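Local atomic coordinates of putative acetyltransferase (Nocardia farcinica, PDB entry 3D9W), a protein that probably transfers an acetyl group from acetyl-coenzyme A to the amino group of arylamines. Residues G142-Y147 with Q225-D230; H232-L235 with L240-E243. All blocks are in the same frame, centred on the assembly; numbering follows the deposited sequence.

Interaction 1: G142-Y147 with Q225-D230; sequences GPLRPY and QRFHSD
The ring of Phe227 is met by Gly142 and Leu144 in different ways. The backbone N of Gly142 lies over one face, 3.6 Å above the ring plane and offset toward the rim; its nearest ring atom is Phe227 CD2, while Gly142 CA comes to 3.7 Å from Phe227 CE2. Leu144 instead reaches the edge, in the plane of the ring, with Leu144 CB 3.8 Å from Phe227 CE2, and the two side chains cross at about a right angle. The ring is carried across because CG of Phe227 stands anti to the backbone N (chi1 -171°), beside the carbonyl carbon. In fold terms, a non-regular loop between strands 132-135 and 147-148 of the eight-stranded sheet meets the end of strand 223-227, an edge strand of a separate four-stranded sheet. This is consistent with a junction between the barrel and the alpha/beta lid domains known in this family. Leu144 places CG between its backbone N and carbonyl carbon (chi1 46°), and from there the CD2 branch packs on the Ser229 backbone, Leu144 CD2 lying 3.6 Å from Ser229 CA. Nearby, the indole of Trp161 meets the Phe227 ring with the planes about 55° apart and also hydrogen-bonds Ser229 O through NE1. Thr46, from helix 35-48, touches Leu144, and Arg190 NH1 hydrogen-bonds Gly142 O.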
ATOM      1  N   GLY A 142      -5.644  -3.813  -0.879  1.00 19.68           N
ATOM      2  CA  GLY A 142      -5.608  -4.168  -2.278  1.00 18.40           C
ATOM      3  C   GLY A 142      -5.675  -2.904  -3.098  1.00 19.14           C
ATOM      4  O   GLY A 142      -5.307  -1.841  -2.606  1.00 18.88           O
ATOM      5  N   PRO A 143      -6.151  -2.972  -4.348  1.00 19.58           N
ATOM      6  CA  PRO A 143      -6.639  -4.157  -5.058  1.00 18.99           C
ATOM      7  C   PRO A 143      -5.606  -5.269  -5.162  1.00 19.33           C
ATOM      8  O   PRO A 143      -4.425  -4.999  -5.337  1.00 18.51           O
ATOM      9  CB  PRO A 143      -7.002  -3.599  -6.423  1.00 19.11           C
ATOM     10  CG  PRO A 143      -7.443  -2.247  -6.109  1.00 19.40           C
ATOM     11  CD  PRO A 143      -6.379  -1.771  -5.163  1.00 18.70           C
ATOM     12  N   LEU A 144      -6.060  -6.517  -5.066  1.00 20.61           N
ATOM     13  CA  LEU A 144      -5.157  -7.669  -5.163  1.00 20.67           C
ATOM     14  C   LEU A 144      -4.832  -8.095  -6.599  1.00 20.48           C
ATOM     15  O   LEU A 144      -4.315  -9.183  -6.827  1.00 20.56           O
ATOM     16  CB  LEU A 144      -5.717  -8.856  -4.371  1.00 19.11           C
ATOM     17  CG  LEU A 144      -7.193  -9.216  -4.524  1.00 18.04           C
ATOM     18  CD1 LEU A 144      -7.474  -9.680  -5.946  1.00 17.59           C
ATOM     19  CD2 LEU A 144      -7.542 -10.305  -3.518  1.00 15.87           C
ATOM     20  N   ARG A 145      -5.144  -7.218  -7.553  1.00 21.52           N
ATOM     21  CA  ARG A 145      -4.871  -7.423  -8.983  1.00 21.48           C
ATOM     22  C   ARG A 145      -4.742  -6.021  -9.531  1.00 20.10           C
ATOM     23  O   ARG A 145      -5.413  -5.109  -9.057  1.00 20.43           O
ATOM     24  CB  ARG A 145      -6.028  -8.120  -9.711  1.00 22.67           C
ATOM     25  CG  ARG A 145      -6.468  -9.442  -9.095  1.00 24.93           C
ATOM     26  CD  ARG A 145      -6.468 -10.558 -10.109  1.00 24.21           C
ATOM     27  NE  ARG A 145      -5.206 -11.292 -10.131  1.00 23.55           N
ATOM     28  CZ  ARG A 145      -5.014 -12.478  -9.556  1.00 23.37           C
ATOM     29  NH1 ARG A 145      -6.004 -13.066  -8.901  1.00 22.50           N
ATOM     30  NH2 ARG A 145      -3.835 -13.088  -9.660  1.00 22.12           N
ATOM     31  N   PRO A 146      -3.877  -5.821 -10.529  1.00 19.25           N
ATOM     32  CA  PRO A 146      -3.739  -4.473 -11.073  1.00 19.03           C
ATOM     33  C   PRO A 146      -4.985  -4.079 -11.860  1.00 19.73           C
ATOM     34  O   PRO A 146      -5.686  -4.932 -12.400  1.00 20.00           O
ATOM     35  CB  PRO A 146      -2.513  -4.596 -11.962  1.00 20.08           C
ATOM     36  CG  PRO A 146      -2.643  -5.993 -12.491  1.00 19.57           C
ATOM     37  CD  PRO A 146      -3.033  -6.778 -11.263  1.00 19.30           C
ATOM     38  N   TYR A 147      -5.279  -2.789 -11.899  1.00 20.02           N
ATOM     39  CA  TYR A 147      -6.420  -2.324 -12.662  1.00 20.19           C
ATOM     40  C   TYR A 147      -5.915  -1.498 -13.837  1.00 21.18           C
ATOM     41  O   TYR A 147      -5.021  -0.670 -13.690  1.00 19.97           O
ATOM     42  CB  TYR A 147      -7.383  -1.511 -11.791  1.00 19.46           C
ATOM     43  CG  TYR A 147      -6.801  -0.312 -11.086  1.00 18.66           C
ATOM     44  CD1 TYR A 147      -6.201  -0.436  -9.837  1.00 17.85           C
ATOM     45  CD2 TYR A 147      -6.927   0.963 -11.633  1.00 19.45           C
ATOM     46  CE1 TYR A 147      -5.753   0.681  -9.145  1.00 17.68           C
ATOM     47  CE2 TYR A 147      -6.483   2.084 -10.955  1.00 19.26           C
ATOM     48  CZ  TYR A 147      -5.899   1.940  -9.711  1.00 19.22           C
ATOM     49  OH  TYR A 147      -5.479   3.063  -9.036  1.00 19.32           O
ATOM     50  N   GLN A 225      -3.227  -2.694   8.798  1.00 19.40           N
ATOM     51  CA  GLN A 225      -4.153  -3.351   7.909  1.00 18.65           C
ATOM     52  C   GLN A 225      -3.497  -4.657   7.508  1.00 19.92           C
ATOM     53  O   GLN A 225      -2.273  -4.765   7.483  1.00 19.98           O
ATOM     54  CB  GLN A 225      -4.417  -2.518   6.663  1.00 18.43           C
ATOM     55  CG  GLN A 225      -4.972  -1.154   6.918  1.00 17.83           C
ATOM     56  CD  GLN A 225      -5.245  -0.423   5.632  1.00 18.81           C
ATOM     57  OE1 GLN A 225      -6.198  -0.734   4.915  1.00 19.38           O
ATOM     58  NE2 GLN A 225      -4.395   0.548   5.316  1.00 16.11           N
ATOM     59  N   ARG A 226      -4.318  -5.661   7.237  1.00 19.38           N
ATOM     60  CA  ARG A 226      -3.834  -6.954   6.791  1.00 19.07           C
ATOM     61  C   ARG A 226      -4.854  -7.287   5.726  1.00 19.65           C
ATOM     62  O   ARG A 226      -6.060  -7.215   5.973  1.00 19.12           O
ATOM     63  CB  ARG A 226      -3.871  -7.985   7.918  1.00 18.38           C
ATOM     64  CG  ARG A 226      -3.256  -9.315   7.533  1.00 16.74           C
ATOM     65  CD  ARG A 226      -1.794  -9.146   7.187  1.00 17.21           C
ATOM     66  NE  ARG A 226      -1.151 -10.435   6.964  1.00 19.36           N
ATOM     67  CZ  ARG A 226      -1.107 -11.067   5.797  1.00 18.62           C
ATOM     68  NH1 ARG A 226      -1.662 -10.529   4.722  1.00 18.50           N
ATOM     69  NH2 ARG A 226      -0.526 -12.251   5.711  1.00 17.96           N
ATOM     70  N   PHE A 227      -4.392  -7.626   4.533  1.00 19.53           N
ATOM     71  CA  PHE A 227      -5.336  -7.904   3.466  1.00 19.79           C
ATOM     72  C   PHE A 227      -5.339  -9.335   2.949  1.00 20.82           C
ATOM     73  O   PHE A 227      -4.298  -9.893   2.596  1.00 21.74           O
ATOM     74  CB  PHE A 227      -5.102  -6.933   2.312  1.00 16.69           C
ATOM     75  CG  PHE A 227      -6.156  -6.987   1.265  1.00 15.09           C
ATOM     76  CD1 PHE A 227      -7.479  -6.731   1.592  1.00 13.01           C
ATOM     77  CD2 PHE A 227      -5.836  -7.319  -0.050  1.00 14.27           C
ATOM     78  CE1 PHE A 227      -8.472  -6.811   0.630  1.00 13.07           C
ATOM     79  CE2 PHE A 227      -6.823  -7.401  -1.021  1.00 12.89           C
ATOM     80  CZ  PHE A 227      -8.146  -7.147  -0.679  1.00 13.25           C
ATOM     81  N   HIS A 228      -6.530  -9.920   2.918  1.00 20.45           N
ATOM     82  CA  HIS A 228      -6.713 -11.278   2.435  1.00 21.91           C
ATOM     83  C   HIS A 228      -7.631 -11.236   1.209  1.00 22.73           C
ATOM     84  O   HIS A 228      -8.290 -10.222   0.957  1.00 23.00           O
ATOM     85  CB  HIS A 228      -7.302 -12.155   3.545  1.00 21.33           C
ATOM     86  CG  HIS A 228      -6.403 -12.301   4.741  1.00 22.06           C
ATOM     87  ND1 HIS A 228      -5.168 -12.910   4.675  1.00 20.20           N
ATOM     88  CD2 HIS A 228      -6.559 -11.908   6.028  1.00 21.51           C
ATOM     89  CE1 HIS A 228      -4.604 -12.889   5.869  1.00 20.61           C
ATOM     90  NE2 HIS A 228      -5.427 -12.288   6.709  1.00 21.12           N
ATOM     91  N   SER A 229      -7.671 -12.321   0.439  1.00 21.91           N
ATOM     92  CA  SER A 229      -8.495 -12.333  -0.760  1.00 20.94           C
ATOM     93  C   SER A 229      -9.970 -12.234  -0.414  1.00 20.22           C
ATOM     94  O   SER A 229     -10.748 -11.677  -1.175  1.00 19.24           O
ATOM     95  CB  SER A 229      -8.248 -13.602  -1.576  1.00 20.92           C
ATOM     96  OG  SER A 229      -9.072 -14.655  -1.118  1.00 21.82           O
ATOM     97  N   ASP A 230     -10.344 -12.750   0.750  1.00 20.01           N
ATOM     98  CA  ASP A 230     -11.737 -12.742   1.167  1.00 20.97           C
ATOM     99  C   ASP A 230     -12.085 -11.829   2.341  1.00 21.78           C
ATOM    100  O   ASP A 230     -13.253 -11.706   2.700  1.00 23.27           O
ATOM    101  CB  ASP A 230     -12.167 -14.171   1.499  1.00 21.05           C
ATOM    102  CG  ASP A 230     -11.436 -14.736   2.708  1.00 22.10           C
ATOM    103  OD1 ASP A 230     -10.357 -14.208   3.050  1.00 21.12           O
ATOM    104  OD2 ASP A 230     -11.931 -15.716   3.311  1.00 22.25           O
TER

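Interaction 2: H232-L235 with L240-E243; sequences HHVL and LITE
His232 and Glu243 grip each other through two backbone hydrogen bonds, His232 N to Glu243 O at 2.8 Å and Glu243 N to His232 O at 2.7 Å. Two residues along, Val234 N reaches Ile241 O at 2.7 Å and Ile241 N reaches Val234 O at 2.7 Å. This alternation with the non-hydrogen-bonded pairs His233-Thr242 and Leu235-Leu240, and an angle of 164° between the strand directions, define the antiparallel beta hairpin of strands 232-236 and 239-243. One side-chain bond is added on the face of the non-hydrogen-bonded pairs: His233 ND1 lies 3.0 Å from Thr242 OG1, with the hydroxyl at the edge of the imidazole and in its plane. The bond is bent, 139° at the hydrogen, and either group could donate. His233 CG, which carries the ring, and the hydroxyl Thr242 OG1 both stand anti to their own carbonyl carbons, and the two side chains run side by side in the same direction. The other ring nitrogen, His233 NE2, is hydrogen-bonded to Arg231 NE.

On the other face, His232 ND1 and Glu243 OE1 remain 4.0 Å apart, with ring and carboxylate turned 53° to each other. Their stronger partners lie beyond the hairpin: His232 NE2 bonds Gln225 OE1, and Glu243 OE2 forms a salt bridge with Arg141. Val234 lays its CG2 over a face of the His232 ring, and its CB lies 4.2 Å from Ile241 CB. On the His233 face, Leu240 CD1 comes to 3.5 Å from Val234 O.

Strand 223-227 pairs with the outer side of 232-236, strand 249-253 with that of 239-243, while helix 259-265 meets Leu235 through Leu259 and Leu240 through Val262.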
ATOM      1  N   HIS A 232     -10.588  -8.213   5.016  1.00 22.07           N
ATOM      2  CA  HIS A 232      -9.668  -7.113   5.264  1.00 19.33           C
ATOM      3  C   HIS A 232      -9.714  -6.748   6.742  1.00 17.78           C
ATOM      4  O   HIS A 232     -10.764  -6.407   7.269  1.00 16.03           O
ATOM      5  CB  HIS A 232     -10.095  -5.923   4.396  1.00 18.73           C
ATOM      6  CG  HIS A 232      -9.276  -4.686   4.591  1.00 18.49           C
ATOM      7  ND1 HIS A 232      -9.811  -3.420   4.472  1.00 19.32           N
ATOM      8  CD2 HIS A 232      -7.960  -4.515   4.856  1.00 19.28           C
ATOM      9  CE1 HIS A 232      -8.859  -2.523   4.657  1.00 18.80           C
ATOM     10  NE2 HIS A 232      -7.726  -3.160   4.890  1.00 19.92           N
ATOM     11  N   HIS A 233      -8.574  -6.843   7.410  1.00 17.35           N
ATOM     12  CA  HIS A 233      -8.499  -6.501   8.820  1.00 17.55           C
ATOM     13  C   HIS A 233      -7.917  -5.106   8.931  1.00 18.41           C
ATOM     14  O   HIS A 233      -7.056  -4.731   8.147  1.00 17.97           O
ATOM     15  CB  HIS A 233      -7.577  -7.452   9.580  1.00 19.08           C
ATOM     16  CG  HIS A 233      -8.080  -8.859   9.678  1.00 20.15           C
ATOM     17  ND1 HIS A 233      -9.247  -9.193  10.332  1.00 20.21           N
ATOM     18  CD2 HIS A 233      -7.554 -10.023   9.228  1.00 19.58           C
ATOM     19  CE1 HIS A 233      -9.418 -10.502  10.280  1.00 19.48           C
ATOM     20  NE2 HIS A 233      -8.405 -11.028   9.616  1.00 21.28           N
ATOM     21  N   VAL A 234      -8.385  -4.344   9.912  1.00 19.81           N
ATOM     22  CA  VAL A 234      -7.882  -2.995  10.141  1.00 20.25           C
ATOM     23  C   VAL A 234      -7.847  -2.647  11.624  1.00 21.45           C
ATOM     24  O   VAL A 234      -8.815  -2.875  12.349  1.00 20.70           O
ATOM     25  CB  VAL A 234      -8.749  -1.922   9.428  1.00 21.83           C
ATOM     26  CG1 VAL A 234      -8.258  -0.523   9.794  1.00 19.56           C
ATOM     27  CG2 VAL A 234      -8.690  -2.115   7.931  1.00 20.91           C
ATOM     28  N   LEU A 235      -6.716  -2.109  12.070  1.00 22.91           N
ATOM     29  CA  LEU A 235      -6.579  -1.664  13.453  1.00 23.44           C
ATOM     30  C   LEU A 235      -6.385  -0.151  13.416  1.00 24.31           C
ATOM     31  O   LEU A 235      -5.367   0.335  12.938  1.00 24.68           O
ATOM     32  CB  LEU A 235      -5.384  -2.312  14.153  1.00 22.48           C
ATOM     33  CG  LEU A 235      -5.246  -1.777  15.584  1.00 22.14           C
ATOM     34  CD1 LEU A 235      -6.522  -2.048  16.376  1.00 22.90           C
ATOM     35  CD2 LEU A 235      -4.071  -2.421  16.262  1.00 22.19           C
ATOM     36  N   LEU A 240     -10.866  -2.452  16.192  1.00 20.94           N
ATOM     37  CA  LEU A 240     -10.483  -3.519  15.281  1.00 22.56           C
ATOM     38  C   LEU A 240     -11.615  -3.797  14.307  1.00 23.41           C
ATOM     39  O   LEU A 240     -12.736  -4.126  14.705  1.00 23.52           O
ATOM     40  CB  LEU A 240     -10.142  -4.790  16.061  1.00 22.64           C
ATOM     41  CG  LEU A 240      -9.722  -6.006  15.233  1.00 20.89           C
ATOM     42  CD1 LEU A 240      -8.521  -5.665  14.387  1.00 21.94           C
ATOM     43  CD2 LEU A 240      -9.400  -7.155  16.156  1.00 19.88           C
ATOM     44  N   ILE A 241     -11.320  -3.665  13.022  1.00 24.63           N
ATOM     45  CA  ILE A 241     -12.328  -3.891  12.008  1.00 24.72           C
ATOM     46  C   ILE A 241     -11.947  -5.007  11.067  1.00 25.24           C
ATOM     47  O   ILE A 241     -10.782  -5.168  10.711  1.00 25.11           O
ATOM     48  CB  ILE A 241     -12.535  -2.654  11.142  1.00 25.90           C
ATOM     49  CG1 ILE A 241     -12.439  -1.393  12.000  1.00 27.77           C
ATOM     50  CG2 ILE A 241     -13.884  -2.747  10.433  1.00 25.92           C
ATOM     51  CD1 ILE A 241     -12.387  -0.111  11.192  1.00 28.62           C
ATOM     52  N   THR A 242     -12.946  -5.779  10.670  1.00 25.74           N
ATOM     53  CA  THR A 242     -12.756  -6.855   9.719  1.00 25.00           C
ATOM     54  C   THR A 242     -13.866  -6.609   8.699  1.00 25.76           C
ATOM     55  O   THR A 242     -15.034  -6.527   9.058  1.00 25.09           O
ATOM     56  CB  THR A 242     -12.918  -8.235  10.366  1.00 24.18           C
ATOM     57  OG1 THR A 242     -11.931  -8.406  11.390  1.00 21.16           O
ATOM     58  CG2 THR A 242     -12.738  -9.314   9.322  1.00 23.52           C
ATOM     59  N   GLU A 243     -13.490  -6.468   7.433  1.00 26.76           N
ATOM     60  CA  GLU A 243     -14.435  -6.192   6.363  1.00 28.05           C
ATOM     61  C   GLU A 243     -14.399  -7.305   5.327  1.00 28.19           C
ATOM     62  O   GLU A 243     -13.374  -7.961   5.162  1.00 27.93           O
ATOM     63  CB  GLU A 243     -14.049  -4.879   5.695  1.00 29.58           C
ATOM     64  CG  GLU A 243     -15.141  -4.224   4.903  1.00 33.57           C
ATOM     65  CD  GLU A 243     -14.636  -3.026   4.125  1.00 36.52           C
ATOM     66  OE1 GLU A 243     -13.694  -2.353   4.618  1.00 37.92           O
ATOM     67  OE2 GLU A 243     -15.187  -2.759   3.029  1.00 36.64           O
TER

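Both contacts are mainly buried, their centres about 10 Å (interaction 1) and 15 Å (interaction 2) from the chain centre; the partly exposed residues are Ser229 in the first and Val234, Ile241 and Thr242 in the second. Interaction 2 joins adjacent strands of the four-stranded sheet: four backbone hydrogen bonds and one between side chains hold it, and 395 Å² is buried. Interaction 1 links a loop leading into the eight-stranded sheet to the end of a strand of the four-stranded one, burying 183 Å² through apolar contacts and the Gly142 backbone, without hydrogen bonds between its segments. Strand 223-227, ending at Phe227, neighbours strand 232-236, and Arg226 O accepts from His233 N at 2.9 Å.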